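Local coordinates for protein peptidase S15/CocE/NonD (Thaumarchaeota archaeon SCGC AB-539-E09, PDB 4PF1) that is an aminopeptidase of the serine peptidase type with an alpha/beta hydrolase fold, and probably removes residues from the N-terminal end of peptides, at residues A[64-69]-A[134-139]; A[166-171]-A[285-290]; A[170-175]-A[275-280]. All coordinates share one frame; numbering follows the deposited sequence.

The three contacts lie in the alpha/beta hydrolase part of the chain, on the same side of its centre. Interaction 1 joins strand 60-67 to helix 133-147 and comes first along the chain. Interactions 2 and 3 both start around the end of helix 162-169 and share Cys170 and Thr171; their centres are about 8 Å apart. The centre of interaction 1 is about 12 Å from that of interaction 2 and about 14 Å from that of interaction 3. Strands 60-67 and 287-292 belong to one mixed sheet. Helix 162-169 and the loop after it pack against that sheet and against helix 274-279, and also touch helix 133-147.

Interaction 1: residues A[64-69]-A[134-139]; sequences LTRTPY and STDTYD
Arg66 leaves strand 60-67 and lays its side chain against Thr137 and Asp136 of helix 133-147. The chain bends at chi3 (64°), and this bend turns the guanidinium so that one face looks onto the backbone N of Thr137. Arg66 CD sits 3.3 Å from Thr137 OG1, a close approach of a methylene to a hydroxyl. The NH1 end reaches Asp136, crossing its side chain at about a right angle, with Arg66 NH1 3.6 Å from Asp136 CB. The guanidinium and carboxylate planes are 65° apart, and Arg66 NH1 is 4.3 Å from Asp136 OD2, beyond a salt bridge. Water bridges the gaps. One water lies in the guanidinium plane at its edge, accepts from Arg66 NH1 at 2.7 Å and donates to Asp136 OD2. A second accepts from Arg66 NH2 at 2.9 Å and donates to Thr137 OG1. Other partners fix the polar ends: Arg66 NE bonds Gln104 and NH2 bonds His133 ND1, while Thr137 OG1 bonds His133 O. Asp136 pairs with Arg107 in a salt bridge. A leucine here would probably leave Gln104 OE1, His133 ND1 and both waters without their donor, and the water link from strand to helix would be lost. The buried positive charge is probably balanced largely by neutral acceptors and water, with Asp136, itself paired with Arg107, lending support.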
ATOM      1  N   LEU A  64       2.465  -0.035 -38.702  1.00 16.25           N
ATOM      2  CA  LEU A  64       3.738   0.677 -38.581  1.00 15.51           C
ATOM      3  C   LEU A  64       3.706   1.808 -37.548  1.00 18.44           C
ATOM      4  O   LEU A  64       2.772   2.606 -37.518  1.00 17.29           O
ATOM      5  CB  LEU A  64       4.147   1.244 -39.972  1.00 15.67           C
ATOM      6  CG  LEU A  64       5.376   2.187 -40.046  1.00 19.87           C
ATOM      7  CD1 LEU A  64       6.672   1.453 -39.717  1.00 19.73           C
ATOM      8  CD2 LEU A  64       5.481   2.837 -41.407  1.00 22.32           C
ATOM      9  N   THR A  65       4.775   1.898 -36.741  1.00 15.28           N
ATOM     10  CA  THR A  65       4.972   2.965 -35.765  1.00 14.77           C
ATOM     11  C   THR A  65       6.413   3.471 -35.900  1.00 18.40           C
ATOM     12  O   THR A  65       7.350   2.677 -35.869  1.00 17.55           O
ATOM     13  CB  THR A  65       4.623   2.494 -34.346  1.00 20.05           C
ATOM     14  OG1 THR A  65       3.310   1.921 -34.351  1.00 19.51           O
ATOM     15  CG2 THR A  65       4.684   3.632 -33.325  1.00 17.17           C
ATOM     16  N   ARG A  66       6.576   4.784 -36.103  1.00 15.09           N
ATOM     17  CA  ARG A  66       7.884   5.416 -36.283  1.00 15.13           C
ATOM     18  C   ARG A  66       8.191   6.233 -35.030  1.00 18.89           C
ATOM     19  O   ARG A  66       7.426   7.134 -34.677  1.00 18.22           O
ATOM     20  CB  ARG A  66       7.897   6.257 -37.572  1.00 15.34           C
ATOM     21  CG  ARG A  66       7.426   5.447 -38.800  1.00 19.21           C
ATOM     22  CD  ARG A  66       7.643   6.145 -40.128  1.00 18.55           C
ATOM     23  NE  ARG A  66       9.063   6.344 -40.408  1.00 22.31           N
ATOM     24  CZ  ARG A  66       9.680   7.518 -40.334  1.00 31.64           C
ATOM     25  NH1 ARG A  66      10.978   7.606 -40.566  1.00 19.00           N
ATOM     26  NH2 ARG A  66       8.998   8.614 -40.021  1.00 19.21           N
ATOM     27  N   THR A  67       9.259   5.849 -34.303  1.00 15.71           N
ATOM     28  CA  THR A  67       9.548   6.379 -32.972  1.00 15.30           C
ATOM     29  C   THR A  67      10.964   6.963 -32.764  1.00 18.92           C
ATOM     30  O   THR A  67      11.950   6.362 -33.193  1.00 18.39           O
ATOM     31  CB  THR A  67       9.324   5.233 -31.927  1.00 22.85           C
ATOM     32  OG1 THR A  67       9.543   5.717 -30.601  1.00 21.37           O
ATOM     33  CG2 THR A  67      10.204   3.995 -32.182  1.00 21.16           C
ATOM     34  N   PRO A  68      11.087   8.041 -31.944  1.00 15.91           N
ATOM     35  CA  PRO A  68      12.421   8.497 -31.530  1.00 15.77           C
ATOM     36  C   PRO A  68      12.781   7.914 -30.142  1.00 17.92           C
ATOM     37  O   PRO A  68      13.680   8.431 -29.475  1.00 17.31           O
ATOM     38  CB  PRO A  68      12.235  10.010 -31.455  1.00 17.57           C
ATOM     39  CG  PRO A  68      10.788  10.162 -30.958  1.00 21.59           C
ATOM     40  CD  PRO A  68      10.034   8.887 -31.333  1.00 16.99           C
ATOM     41  N   TYR A  69      12.036   6.865 -29.683  1.00 13.64           N
ATOM     42  CA  TYR A  69      12.185   6.304 -28.333  1.00 12.76           C
ATOM     43  C   TYR A  69      12.659   4.842 -28.302  1.00 18.19           C
ATOM     44  O   TYR A  69      12.211   4.075 -27.441  1.00 18.13           O
ATOM     45  CB  TYR A  69      10.866   6.443 -27.536  1.00 12.82           C
ATOM     46  CG  TYR A  69      10.303   7.849 -27.513  1.00 13.37           C
ATOM     47  CD1 TYR A  69      11.044   8.911 -27.000  1.00 15.15           C
ATOM     48  CD2 TYR A  69       9.016   8.114 -27.973  1.00 13.57           C
ATOM     49  CE1 TYR A  69      10.536  10.208 -26.987  1.00 15.67           C
ATOM     50  CE2 TYR A  69       8.499   9.408 -27.969  1.00 13.85           C
ATOM     51  CZ  TYR A  69       9.260  10.451 -27.468  1.00 19.23           C
ATOM     52  OH  TYR A  69       8.757  11.729 -27.454  1.00 15.85           O
ATOM     53  N   SER A 134       7.720  12.123 -44.186  1.00 17.65           N
ATOM     54  CA  SER A 134       6.827  11.588 -45.221  1.00 17.57           C
ATOM     55  C   SER A 134       7.597  10.838 -46.325  1.00 20.74           C
ATOM     56  O   SER A 134       7.114   9.810 -46.797  1.00 20.82           O
ATOM     57  CB  SER A 134       5.960  12.690 -45.828  1.00 21.47           C
ATOM     58  OG  SER A 134       6.689  13.556 -46.678  1.00 31.12           O
ATOM     59  N   THR A 135       8.786  11.341 -46.732  1.00 16.44           N
ATOM     60  CA  THR A 135       9.594  10.679 -47.770  1.00 16.00           C
ATOM     61  C   THR A 135      10.223   9.417 -47.198  1.00 17.86           C
ATOM     62  O   THR A 135      10.279   8.396 -47.889  1.00 17.02           O
ATOM     63  CB  THR A 135      10.654  11.621 -48.381  1.00 22.28           C
ATOM     64  OG1 THR A 135      11.753  11.786 -47.482  1.00 21.40           O
ATOM     65  CG2 THR A 135      10.085  12.965 -48.780  1.00 20.81           C
ATOM     66  N   ASP A 136      10.686   9.484 -45.930  1.00 13.93           N
ATOM     67  CA  ASP A 136      11.261   8.341 -45.221  1.00 13.82           C
ATOM     68  C   ASP A 136      10.198   7.249 -45.028  1.00 17.91           C
ATOM     69  O   ASP A 136      10.498   6.068 -45.223  1.00 17.33           O
ATOM     70  CB  ASP A 136      11.862   8.774 -43.866  1.00 15.30           C
ATOM     71  CG  ASP A 136      13.236   9.440 -43.955  1.00 23.47           C
ATOM     72  OD1 ASP A 136      13.822   9.461 -45.065  1.00 23.02           O
ATOM     73  OD2 ASP A 136      13.735   9.910 -42.912  1.00 27.50           O
ATOM     74  N   THR A 137       8.942   7.655 -44.722  1.00 14.67           N
ATOM     75  CA  THR A 137       7.799   6.742 -44.567  1.00 14.55           C
ATOM     76  C   THR A 137       7.503   6.040 -45.893  1.00 19.30           C
ATOM     77  O   THR A 137       7.293   4.825 -45.898  1.00 18.59           O
ATOM     78  CB  THR A 137       6.564   7.502 -44.065  1.00 20.02           C
ATOM     79  OG1 THR A 137       6.839   8.032 -42.773  1.00 18.70           O
ATOM     80  CG2 THR A 137       5.321   6.629 -44.007  1.00 16.87           C
ATOM     81  N   TYR A 138       7.478   6.811 -47.016  1.00 16.48           N
ATOM     82  CA  TYR A 138       7.221   6.263 -48.354  1.00 17.09           C
ATOM     83  C   TYR A 138       8.252   5.181 -48.705  1.00 20.78           C
ATOM     84  O   TYR A 138       7.875   4.126 -49.215  1.00 20.32           O
ATOM     85  CB  TYR A 138       7.222   7.379 -49.430  1.00 19.03           C
ATOM     86  CG  TYR A 138       6.876   6.876 -50.817  1.00 21.36           C
ATOM     87  CD1 TYR A 138       7.850   6.322 -51.644  1.00 23.58           C
ATOM     88  CD2 TYR A 138       5.573   6.939 -51.297  1.00 22.54           C
ATOM     89  CE1 TYR A 138       7.530   5.818 -52.903  1.00 24.47           C
ATOM     90  CE2 TYR A 138       5.243   6.452 -52.562  1.00 24.05           C
ATOM     91  CZ  TYR A 138       6.226   5.891 -53.361  1.00 31.49           C
ATOM     92  OH  TYR A 138       5.906   5.399 -54.602  1.00 33.02           O
ATOM     93  N   ASP A 139       9.551   5.456 -48.442  1.00 17.13           N
ATOM     94  CA  ASP A 139      10.647   4.526 -48.738  1.00 16.75           C
ATOM     95  C   ASP A 139      10.593   3.298 -47.814  1.00 20.37           C
ATOM     96  O   ASP A 139      10.960   2.200 -48.239  1.00 20.29           O
ATOM     97  CB  ASP A 139      12.008   5.237 -48.629  1.00 18.28           C
ATOM     98  CG  ASP A 139      12.153   6.454 -49.533  1.00 22.52           C
ATOM     99  OD1 ASP A 139      11.429   6.530 -50.554  1.00 22.00           O
ATOM    100  OD2 ASP A 139      12.981   7.334 -49.213  1.00 26.44           O
TER
HETATM  101  O   HOH W   1      12.791   9.640 -40.365  1.00 12.33           O
HETATM  102  O   HOH W   2       6.231   9.361 -40.636  1.00 14.19           O

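Interaction 2: residues A[166-171]-A[285-290]; sequences TTLMCT and VPMLIV
Thr171 and Val285 meet where the two backbones run nearest, with their CA atoms 6.2 Å apart. The methyl CG2 of Thr171 lies 4.2 Å from Val285 CB, the two side chains set obliquely. Thr171 CG2 also comes within 4.4 Å of Met287 CE, so the one methyl meets both residues. With chi1 at 73°, the hydroxyl of Thr171 stands between its own backbone N and carbonyl carbon. From there Thr171 OG1 donates to Leu168 O at 2.7 Å, lying in the carbonyl plane with a C=O...donor angle of 153°. The same oxygen also accepts from Thr171 N, so two donors grip it. The hydroxyl is used within segment 166-171, and the methyl faces segment 285-290.

At the other end the backbones diverge. The CA atoms of Leu168 and Met287 are 9.0 Å apart, and only long side chains bridge the distance. Met287 runs extended through chi2, then bends at chi3 (-61°). A single atom pair touches here, Met287 SD and Leu168 CD2, though at the same 4.2 Å, and the two side chains cross at about a right angle. This sparser end does not open to solvent: every touching residue is buried.

Neighbouring elements complete the packing. Leu168 also packs on Met274 and Leu278 of helix 274-279. The contact joins segment 166-171 to Val285 and the start of strand 287-292, with Val181 of the adjacent strand 178-184 touching both Thr171 and Met287.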
ATOM      1  N   THR A 166       4.489  11.420 -36.203  1.00 13.54           N
ATOM      2  CA  THR A 166       5.045  10.666 -37.337  1.00 13.71           C
ATOM      3  C   THR A 166       3.921   9.976 -38.115  1.00 18.31           C
ATOM      4  O   THR A 166       4.014   9.880 -39.333  1.00 18.31           O
ATOM      5  CB  THR A 166       6.126   9.673 -36.893  1.00 17.58           C
ATOM      6  OG1 THR A 166       5.563   8.718 -36.001  1.00 17.92           O
ATOM      7  CG2 THR A 166       7.331  10.357 -36.257  1.00 13.20           C
ATOM      8  N   THR A 167       2.836   9.548 -37.413  1.00 14.95           N
ATOM      9  CA  THR A 167       1.645   8.931 -38.019  1.00 14.62           C
ATOM     10  C   THR A 167       0.970   9.944 -38.970  1.00 17.80           C
ATOM     11  O   THR A 167       0.580   9.577 -40.081  1.00 17.72           O
ATOM     12  CB  THR A 167       0.687   8.432 -36.908  1.00 23.52           C
ATOM     13  OG1 THR A 167       1.294   7.341 -36.214  1.00 21.94           O
ATOM     14  CG2 THR A 167      -0.676   8.002 -37.444  1.00 22.19           C
ATOM     15  N   LEU A 168       0.859  11.219 -38.537  1.00 13.31           N
ATOM     16  CA  LEU A 168       0.280  12.290 -39.353  1.00 12.87           C
ATOM     17  C   LEU A 168       1.126  12.552 -40.601  1.00 15.92           C
ATOM     18  O   LEU A 168       0.575  12.828 -41.670  1.00 13.93           O
ATOM     19  CB  LEU A 168       0.143  13.589 -38.541  1.00 12.65           C
ATOM     20  CG  LEU A 168      -0.849  13.587 -37.379  1.00 16.85           C
ATOM     21  CD1 LEU A 168      -0.667  14.823 -36.525  1.00 16.87           C
ATOM     22  CD2 LEU A 168      -2.295  13.487 -37.874  1.00 18.79           C
ATOM     23  N   MET A 169       2.467  12.445 -40.468  1.00 13.24           N
ATOM     24  CA  MET A 169       3.399  12.669 -41.577  1.00 13.78           C
ATOM     25  C   MET A 169       3.293  11.564 -42.652  1.00 19.04           C
ATOM     26  O   MET A 169       3.683  11.797 -43.794  1.00 18.25           O
ATOM     27  CB  MET A 169       4.840  12.792 -41.063  1.00 16.05           C
ATOM     28  CG  MET A 169       5.137  14.137 -40.406  1.00 19.67           C
ATOM     29  SD  MET A 169       5.149  15.504 -41.596  1.00 24.42           S
ATOM     30  CE  MET A 169       5.561  16.827 -40.553  1.00 21.20           C
ATOM     31  N   CYS A 170       2.714  10.386 -42.300  1.00 16.99           N
ATOM     32  CA  CYS A 170       2.497   9.271 -43.240  1.00 17.65           C
ATOM     33  C   CYS A 170       1.436   9.645 -44.291  1.00 20.27           C
ATOM     34  O   CYS A 170       1.439   9.085 -45.390  1.00 20.13           O
ATOM     35  CB  CYS A 170       2.097   7.998 -42.495  1.00 18.20           C
ATOM     36  SG  CYS A 170       3.338   7.394 -41.318  1.00 22.14           S
ATOM     37  N   THR A 171       0.524  10.574 -43.939  1.00 15.81           N
ATOM     38  CA  THR A 171      -0.602  10.994 -44.781  1.00 15.79           C
ATOM     39  C   THR A 171      -0.207  12.064 -45.828  1.00 20.42           C
ATOM     40  O   THR A 171      -1.029  12.393 -46.685  1.00 19.59           O
ATOM     41  CB  THR A 171      -1.778  11.482 -43.911  1.00 21.10           C
ATOM     42  OG1 THR A 171      -1.472  12.759 -43.352  1.00 19.41           O
ATOM     43  CG2 THR A 171      -2.144  10.502 -42.816  1.00 18.71           C
ATOM     44  N   VAL A 285      -6.346   9.650 -46.844  1.00 27.27           N
ATOM     45  CA  VAL A 285      -6.173   8.506 -45.946  1.00 25.82           C
ATOM     46  C   VAL A 285      -7.215   8.545 -44.805  1.00 27.16           C
ATOM     47  O   VAL A 285      -7.320   9.566 -44.116  1.00 26.69           O
ATOM     48  CB  VAL A 285      -4.717   8.459 -45.384  1.00 29.42           C
ATOM     49  CG1 VAL A 285      -4.487   7.217 -44.523  1.00 28.59           C
ATOM     50  CG2 VAL A 285      -3.686   8.530 -46.512  1.00 29.77           C
ATOM     51  N   PRO A 286      -7.964   7.431 -44.565  1.00 21.68           N
ATOM     52  CA  PRO A 286      -8.908   7.407 -43.429  1.00 21.11           C
ATOM     53  C   PRO A 286      -8.177   7.622 -42.103  1.00 23.62           C
ATOM     54  O   PRO A 286      -7.119   7.029 -41.875  1.00 21.77           O
ATOM     55  CB  PRO A 286      -9.533   6.008 -43.511  1.00 23.00           C
ATOM     56  CG  PRO A 286      -9.273   5.549 -44.905  1.00 27.81           C
ATOM     57  CD  PRO A 286      -7.966   6.147 -45.288  1.00 23.32           C
ATOM     58  N   MET A 287      -8.712   8.516 -41.264  1.00 20.91           N
ATOM     59  CA  MET A 287      -8.086   8.920 -40.012  1.00 20.57           C
ATOM     60  C   MET A 287      -9.008   8.717 -38.822  1.00 22.76           C
ATOM     61  O   MET A 287     -10.170   9.132 -38.849  1.00 22.82           O
ATOM     62  CB  MET A 287      -7.681  10.402 -40.106  1.00 23.48           C
ATOM     63  CG  MET A 287      -6.559  10.802 -39.173  1.00 27.46           C
ATOM     64  SD  MET A 287      -6.099  12.551 -39.354  1.00 32.78           S
ATOM     65  CE  MET A 287      -5.572  12.585 -41.082  1.00 30.14           C
ATOM     66  N   LEU A 288      -8.466   8.119 -37.759  1.00 17.39           N
ATOM     67  CA  LEU A 288      -9.154   7.936 -36.490  1.00 16.46           C
ATOM     68  C   LEU A 288      -8.379   8.725 -35.425  1.00 19.33           C
ATOM     69  O   LEU A 288      -7.407   8.220 -34.855  1.00 18.28           O
ATOM     70  CB  LEU A 288      -9.270   6.431 -36.141  1.00 16.32           C
ATOM     71  CG  LEU A 288     -10.072   6.050 -34.875  1.00 20.31           C
ATOM     72  CD1 LEU A 288     -11.548   6.423 -35.006  1.00 20.30           C
ATOM     73  CD2 LEU A 288      -9.950   4.563 -34.588  1.00 21.35           C
ATOM     74  N   ILE A 289      -8.757   9.999 -35.231  1.00 15.65           N
ATOM     75  CA  ILE A 289      -8.086  10.886 -34.277  1.00 15.11           C
ATOM     76  C   ILE A 289      -8.537  10.532 -32.860  1.00 18.19           C
ATOM     77  O   ILE A 289      -9.729  10.584 -32.558  1.00 17.50           O
ATOM     78  CB  ILE A 289      -8.314  12.391 -34.606  1.00 18.32           C
ATOM     79  CG1 ILE A 289      -8.072  12.684 -36.111  1.00 18.96           C
ATOM     80  CG2 ILE A 289      -7.429  13.275 -33.713  1.00 18.25           C
ATOM     81  CD1 ILE A 289      -8.712  13.975 -36.629  1.00 26.10           C
ATOM     82  N   VAL A 290      -7.579  10.149 -32.007  1.00 14.78           N
ATOM     83  CA  VAL A 290      -7.854   9.725 -30.636  1.00 14.08           C
ATOM     84  C   VAL A 290      -7.251  10.722 -29.651  1.00 17.72           C
ATOM     85  O   VAL A 290      -6.026  10.821 -29.527  1.00 17.79           O
ATOM     86  CB  VAL A 290      -7.348   8.282 -30.365  1.00 17.73           C
ATOM     87  CG1 VAL A 290      -7.990   7.703 -29.113  1.00 17.33           C
ATOM     88  CG2 VAL A 290      -7.589   7.369 -31.564  1.00 17.59           C
TER

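Interaction 3: residues A[170-175]-A[275-280]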
ATOM      1  N   CYS A 170       2.714  10.386 -42.300  1.00 16.99           N
ATOM      2  CA  CYS A 170       2.497   9.271 -43.240  1.00 17.65           C
ATOM      3  C   CYS A 170       1.436   9.645 -44.291  1.00 20.27           C
ATOM      4  O   CYS A 170       1.439   9.085 -45.390  1.00 20.13           O
ATOM      5  CB  CYS A 170       2.097   7.998 -42.495  1.00 18.20           C
ATOM      6  SG  CYS A 170       3.338   7.394 -41.318  1.00 22.14           S
ATOM      7  N   THR A 171       0.524  10.574 -43.939  1.00 15.81           N
ATOM      8  CA  THR A 171      -0.602  10.994 -44.781  1.00 15.79           C
ATOM      9  C   THR A 171      -0.207  12.064 -45.828  1.00 20.42           C
ATOM     10  O   THR A 171      -1.029  12.393 -46.685  1.00 19.59           O
ATOM     11  CB  THR A 171      -1.778  11.482 -43.911  1.00 21.10           C
ATOM     12  OG1 THR A 171      -1.472  12.759 -43.352  1.00 19.41           O
ATOM     13  CG2 THR A 171      -2.144  10.502 -42.816  1.00 18.71           C
ATOM     14  N   ILE A 172       1.030  12.605 -45.755  1.00 18.07           N
ATOM     15  CA  ILE A 172       1.527  13.588 -46.733  1.00 18.77           C
ATOM     16  C   ILE A 172       2.186  12.815 -47.875  1.00 22.74           C
ATOM     17  O   ILE A 172       3.106  12.032 -47.618  1.00 21.56           O
ATOM     18  CB  ILE A 172       2.488  14.628 -46.080  1.00 21.97           C
ATOM     19  CG1 ILE A 172       1.821  15.367 -44.881  1.00 22.34           C
ATOM     20  CG2 ILE A 172       3.056  15.613 -47.123  1.00 23.71           C
ATOM     21  CD1 ILE A 172       0.486  16.140 -45.193  1.00 32.15           C
ATOM     22  N   ASN A 173       1.701  13.026 -49.137  1.00 19.79           N
ATOM     23  CA  ASN A 173       2.127  12.273 -50.342  1.00 20.04           C
ATOM     24  C   ASN A 173       2.188  10.771 -49.970  1.00 24.08           C
ATOM     25  O   ASN A 173       3.280  10.198 -49.874  1.00 23.72           O
ATOM     26  CB  ASN A 173       3.469  12.792 -50.891  1.00 18.44           C
ATOM     27  CG  ASN A 173       3.497  14.278 -51.149  1.00 45.88           C
ATOM     28  OD1 ASN A 173       4.264  15.024 -50.530  1.00 39.34           O
ATOM     29  ND2 ASN A 173       2.663  14.742 -52.074  1.00 39.27           N
ATOM     30  N   PRO A 174       1.035  10.172 -49.574  1.00 20.68           N
ATOM     31  CA  PRO A 174       1.081   8.814 -49.020  1.00 20.03           C
ATOM     32  C   PRO A 174       1.382   7.727 -50.031  1.00 23.94           C
ATOM     33  O   PRO A 174       1.010   7.831 -51.199  1.00 24.02           O
ATOM     34  CB  PRO A 174      -0.315   8.629 -48.419  1.00 21.33           C
ATOM     35  CG  PRO A 174      -1.184   9.523 -49.201  1.00 26.49           C
ATOM     36  CD  PRO A 174      -0.340  10.718 -49.542  1.00 22.36           C
ATOM     37  N   HIS A 175       2.048   6.668 -49.557  1.00 20.50           N
ATOM     38  CA  HIS A 175       2.324   5.478 -50.341  1.00 20.79           C
ATOM     39  C   HIS A 175       0.990   4.781 -50.612  1.00 24.52           C
ATOM     40  O   HIS A 175       0.160   4.710 -49.700  1.00 22.94           O
ATOM     41  CB  HIS A 175       3.297   4.550 -49.584  1.00 21.18           C
ATOM     42  CG  HIS A 175       3.828   3.427 -50.419  1.00 24.84           C
ATOM     43  ND1 HIS A 175       3.056   2.317 -50.707  1.00 26.49           N
ATOM     44  CD2 HIS A 175       5.034   3.285 -51.011  1.00 26.96           C
ATOM     45  CE1 HIS A 175       3.812   1.540 -51.461  1.00 26.34           C
ATOM     46  NE2 HIS A 175       5.010   2.083 -51.676  1.00 27.00           N
ATOM     47  N   ASP A 275      -2.063  21.164 -37.749  1.00 18.80           N
ATOM     48  CA  ASP A 275      -3.449  21.422 -38.152  1.00 18.87           C
ATOM     49  C   ASP A 275      -3.484  22.344 -39.380  1.00 24.58           C
ATOM     50  O   ASP A 275      -4.232  22.086 -40.321  1.00 24.71           O
ATOM     51  CB  ASP A 275      -4.259  22.032 -36.985  1.00 19.72           C
ATOM     52  CG  ASP A 275      -3.739  23.367 -36.484  1.00 23.11           C
ATOM     53  OD1 ASP A 275      -2.555  23.430 -36.078  1.00 23.35           O
ATOM     54  OD2 ASP A 275      -4.512  24.343 -36.495  1.00 25.23           O
ATOM     55  N   LYS A 276      -2.636  23.389 -39.385  1.00 22.11           N
ATOM     56  CA  LYS A 276      -2.551  24.355 -40.479  1.00 22.83           C
ATOM     57  C   LYS A 276      -1.885  23.719 -41.710  1.00 28.20           C
ATOM     58  O   LYS A 276      -2.345  23.942 -42.834  1.00 28.20           O
ATOM     59  CB  LYS A 276      -1.801  25.618 -40.026  1.00 24.85           C
ATOM     60  CG  LYS A 276      -2.581  26.442 -39.001  1.00 35.68           C
ATOM     61  CD  LYS A 276      -1.720  27.514 -38.341  1.00 46.24           C
ATOM     62  CE  LYS A 276      -2.485  28.327 -37.319  1.00 58.88           C
ATOM     63  NZ  LYS A 276      -2.750  27.560 -36.069  1.00 67.71           N
ATOM     64  N   MET A 277      -0.848  22.877 -41.488  1.00 25.40           N
ATOM     65  CA  MET A 277      -0.123  22.163 -42.545  1.00 26.13           C
ATOM     66  C   MET A 277      -1.038  21.126 -43.248  1.00 29.40           C
ATOM     67  O   MET A 277      -1.158  21.164 -44.473  1.00 29.87           O
ATOM     68  CB  MET A 277       1.140  21.485 -41.967  1.00 28.59           C
ATOM     69  CG  MET A 277       2.098  20.949 -43.025  1.00 33.26           C
ATOM     70  SD  MET A 277       1.696  19.262 -43.564  1.00 38.14           S
ATOM     71  CE  MET A 277       2.421  18.314 -42.233  1.00 34.23           C
ATOM     72  N   LEU A 278      -1.682  20.215 -42.474  1.00 24.56           N
ATOM     73  CA  LEU A 278      -2.572  19.174 -43.025  1.00 24.18           C
ATOM     74  C   LEU A 278      -3.791  19.765 -43.759  1.00 27.33           C
ATOM     75  O   LEU A 278      -4.317  19.125 -44.676  1.00 26.27           O
ATOM     76  CB  LEU A 278      -3.047  18.207 -41.925  1.00 23.62           C
ATOM     77  CG  LEU A 278      -2.045  17.131 -41.497  1.00 27.95           C
ATOM     78  CD1 LEU A 278      -2.314  16.673 -40.087  1.00 27.52           C
ATOM     79  CD2 LEU A 278      -2.084  15.942 -42.431  1.00 30.44           C
ATOM     80  N   ALA A 279      -4.227  20.981 -43.365  1.00 23.95           N
ATOM     81  CA  ALA A 279      -5.354  21.673 -43.997  1.00 24.61           C
ATOM     82  C   ALA A 279      -5.007  22.107 -45.422  1.00 29.41           C
ATOM     83  O   ALA A 279      -5.893  22.164 -46.271  1.00 29.80           O
ATOM     84  CB  ALA A 279      -5.758  22.880 -43.168  1.00 25.29           C
ATOM     85  N   GLN A 280      -3.709  22.377 -45.687  1.00 26.52           N
ATOM     86  CA  GLN A 280      -3.199  22.802 -46.999  1.00 27.45           C
ATOM     87  C   GLN A 280      -2.839  21.601 -47.908  1.00 31.35           C
ATOM     88  O   GLN A 280      -2.385  21.803 -49.038  1.00 31.69           O
ATOM     89  CB  GLN A 280      -1.966  23.712 -46.825  1.00 28.95           C
ATOM     90  CG  GLN A 280      -2.275  25.075 -46.210  1.00 45.08           C
ATOM     91  CD  GLN A 280      -1.021  25.811 -45.805  1.00 64.61           C
ATOM     92  OE1 GLN A 280      -0.179  25.303 -45.053  1.00 59.45           O
ATOM     93  NE2 GLN A 280      -0.889  27.048 -46.262  1.00 57.98           N
TER
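Ile172 reaches from the loop after helix 162-169 toward Met277 and Leu278 of helix 274-279. At CB the side chain branches. CG1 takes the place beside the backbone N (chi1 -56°), which sends the longer branch to the helix. Ile172 CG1 lies 4.0 Å from Met277 CE and 4.1 Å from Met277 SD. Ile172 CD1, at the tip, is 3.7 Å from Met277 SD and 3.8 Å from Leu278 CD2. Ile172 and Met277 come tip to tip, the methionine bent at chi2 and chi3. Leu278 instead passes Ile172 at a slant and crosses Thr171 at about a right angle. Leu278 CD2 also approaches Thr171 OG1, at 3.4 Å, a van der Waals contact of a methyl with a hydroxyl oxygen that bonds Leu168 O. Leu122 adds to the packing on Ile172 and Met277, and Leu305 and Leu309 of helix 301-309 back Leu278.

The loop belongs to a beta-alpha-beta crossover: strand 154-160, helix 162-169 and the parallel neighbouring strand 178-184. The turn between strand 154-160 and helix 162-169 is where alpha/beta hydrolases carry the nucleophile elbow, and probably does so here. The return loop of the crossover packs against helix 274-279, which precedes strand 287-292 in the chain.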